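PDB 6VVG: arginine kinase from Cydia pomonella granulosis virus, which binds adenine nucleotide and probably acts as a protein serine/threonine kinase, transferring phosphate from ATP to hydroxyl side chains. Local coordinates for residues A[139-144]-A[161-166]. Sequence-based numbering, arbitrary orientation.
Sequences HNDVKL and YGLSRI
With CG trans to the backbone N (chi1 -171°), N140 extends its amide to L163, and H139, turned the same way, presents its ring to Y161. ND2 of N140 donates to O of L163 at 3.0 Å. The bond is nearly straight (160° at the hydrogen), and the carbonyl oxygen lies in the amide plane. The other end of this amide, OD1, accepts from K184, so both ends are used and the flip is fixed. CG of R165 packs 3.7 Å from ND2 of N140, while its guanidinium turns to D174. The H139 and Y161 rings meet rim to rim with planes at 86°; CD2 of H139 is 3.8 Å from CD1 of Y161. ND1 of H139 accepts from N of D141 at 3.1 Å, which fixes the imidazole's rotation. NE2 donates to C159 O, so the ring is probably neutral with its proton on NE2. A water donates to O of H139 at 2.9 Å and accepts from N of L163 at 2.8 Å. CD1 of L163 lies 3.6 Å from OD2 of D141, so a methyl lies against the carboxylate.

The segments are the HxD-type catalytic loop (here H-N-D) and the start of the activation segment, whose DFG-type motif reads D160-Y161-G162. R165, in strand 165-166, makes backbone hydrogen bonds with V138 of strand 137-138. Y161 also packs on E60 and V63 of regulatory helix 59-66, consistent with a DFG-in arrangement. The N140 amide bond, NE2 bond and bridging water tie the catalytic loop to the D160-Y161-G162 turn near AMP.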
loop_
_atom_site.group_PDB
_atom_site.type_symbol
_atom_site.label_atom_id
_atom_site.label_comp_id
_atom_site.label_asym_id
_atom_site.label_seq_id
_atom_site.Cartn_x
_atom_site.Cartn_y
_atom_site.Cartn_z
ATOM N N HIS A 139 -3.722 7.089 7.919
ATOM C CA HIS A 139 -5.150 6.879 7.700
ATOM C C HIS A 139 -5.723 7.956 6.785
ATOM O O HIS A 139 -6.422 7.653 5.809
ATOM C CB HIS A 139 -5.879 6.855 9.043
ATOM C CG HIS A 139 -7.341 6.563 8.932
ATOM N ND1 HIS A 139 -8.252 7.494 8.486
ATOM C CD2 HIS A 139 -8.051 5.445 9.211
ATOM C CE1 HIS A 139 -9.461 6.964 8.493
ATOM N NE2 HIS A 139 -9.367 5.720 8.927
ATOM N N ASN A 140 -5.438 9.220 7.085
ATOM C CA ASN A 140 -5.683 10.365 6.216
ATOM C C ASN A 140 -7.151 10.766 6.112
ATOM O O ASN A 140 -7.464 11.658 5.318
ATOM C CB ASN A 140 -5.140 10.120 4.798
ATOM C CG ASN A 140 -5.188 11.360 3.916
ATOM O OD1 ASN A 140 -4.839 12.463 4.341
ATOM N ND2 ASN A 140 -5.617 11.177 2.674
ATOM N N ASP A 141 -8.067 10.134 6.841
ATOM C CA ASP A 141 -9.414 10.696 6.958
ATOM C C ASP A 141 -9.953 10.505 8.389
ATOM O O ASP A 141 -11.088 10.066 8.587
ATOM C CB ASP A 141 -10.366 10.073 5.924
ATOM C CG ASP A 141 -11.543 10.979 5.647
ATOM O OD1 ASP A 141 -11.443 12.204 5.859
ATOM O OD2 ASP A 141 -12.581 10.496 5.217
ATOM N N VAL A 142 -9.093 10.635 9.396
ATOM C CA VAL A 142 -9.528 10.549 10.788
ATOM C C VAL A 142 -10.548 11.648 11.068
ATOM O O VAL A 142 -10.273 12.833 10.852
ATOM C CB VAL A 142 -8.325 10.677 11.728
ATOM C CG1 VAL A 142 -8.765 10.660 13.175
ATOM C CG2 VAL A 142 -7.304 9.585 11.429
ATOM N N LYS A 143 -11.723 11.257 11.551
ATOM C CA LYS A 143 -12.759 12.199 11.953
ATOM C C LYS A 143 -13.787 11.442 12.781
ATOM O O LYS A 143 -13.783 10.209 12.837
ATOM C CB LYS A 143 -13.412 12.870 10.744
ATOM C CG LYS A 143 -13.863 11.914 9.649
ATOM C CD LYS A 143 -14.625 12.665 8.558
ATOM C CE LYS A 143 -14.782 11.820 7.303
ATOM N NZ LYS A 143 -15.823 12.369 6.387
ATOM N N LEU A 144 -14.682 12.203 13.412
ATOM C CA LEU A 144 -15.668 11.615 14.310
ATOM C C LEU A 144 -16.423 10.471 13.644
ATOM O O LEU A 144 -16.625 9.409 14.240
ATOM C CB LEU A 144 -16.649 12.690 14.776
ATOM C CG LEU A 144 -16.059 13.936 15.437
ATOM C CD1 LEU A 144 -17.099 15.027 15.603
ATOM C CD2 LEU A 144 -15.469 13.541 16.781
ATOM N N TYR A 161 -10.717 2.929 5.764
ATOM C CA TYR A 161 -9.356 3.096 5.269
ATOM C C TYR A 161 -9.298 3.443 3.777
ATOM O O TYR A 161 -8.243 3.281 3.152
ATOM C CB TYR A 161 -8.558 1.825 5.565
ATOM C CG TYR A 161 -8.954 1.182 6.887
ATOM C CD1 TYR A 161 -9.152 1.955 8.027
ATOM C CD2 TYR A 161 -9.144 -0.191 6.991
ATOM C CE1 TYR A 161 -9.523 1.381 9.228
ATOM C CE2 TYR A 161 -9.508 -0.774 8.188
ATOM C CZ TYR A 161 -9.698 0.018 9.304
ATOM O OH TYR A 161 -10.066 -0.552 10.498
ATOM N N GLY A 162 -10.389 3.964 3.211
ATOM C CA GLY A 162 -10.452 4.218 1.782
ATOM C C GLY A 162 -9.632 5.402 1.307
ATOM O O GLY A 162 -9.374 5.517 0.103
ATOM N N LEU A 163 -9.223 6.288 2.213
ATOM C CA LEU A 163 -8.372 7.418 1.861
ATOM C C LEU A 163 -6.953 7.260 2.391
ATOM O O LEU A 163 -6.185 8.229 2.385
ATOM C CB LEU A 163 -8.981 8.721 2.380
ATOM C CG LEU A 163 -10.257 9.195 1.683
ATOM C CD1 LEU A 163 -10.665 10.574 2.190
ATOM C CD2 LEU A 163 -10.094 9.221 0.172
ATOM N N SER A 164 -6.585 6.060 2.843
ATOM C CA SER A 164 -5.259 5.821 3.396
ATOM C C SER A 164 -4.183 6.025 2.335
ATOM O O SER A 164 -4.398 5.780 1.143
ATOM C CB SER A 164 -5.170 4.401 3.958
ATOM O OG SER A 164 -5.991 4.248 5.105
ATOM N N ARG A 165 -3.007 6.464 2.782
ATOM C CA ARG A 165 -1.928 6.797 1.867
ATOM C C ARG A 165 -0.580 6.343 2.413
ATOM O O ARG A 165 -0.392 6.163 3.620
ATOM C CB ARG A 165 -1.854 8.311 1.601
ATOM C CG ARG A 165 -3.142 8.955 1.141
ATOM C CD ARG A 165 -3.466 8.572 -0.293
ATOM N NE ARG A 165 -4.783 9.069 -0.669
ATOM C CZ ARG A 165 -5.586 8.490 -1.555
ATOM N NH1 ARG A 165 -5.199 7.388 -2.184
ATOM N NH2 ARG A 165 -6.773 9.022 -1.817
ATOM N N ILE A 166 0.371 6.191 1.492
ATOM C CA ILE A 166 1.743 5.838 1.842
ATOM C C ILE A 166 2.499 7.101 2.237
ATOM O O ILE A 166 2.428 8.124 1.547
ATOM C CB ILE A 166 2.443 5.129 0.671
ATOM C CG1 ILE A 166 1.815 3.761 0.403
ATOM C CG2 ILE A 166 3.928 4.979 0.958
ATOM C CD1 ILE A 166 2.392 3.039 -0.809
HETATM O O HOH W 1 -8.847 6.312 5.029
#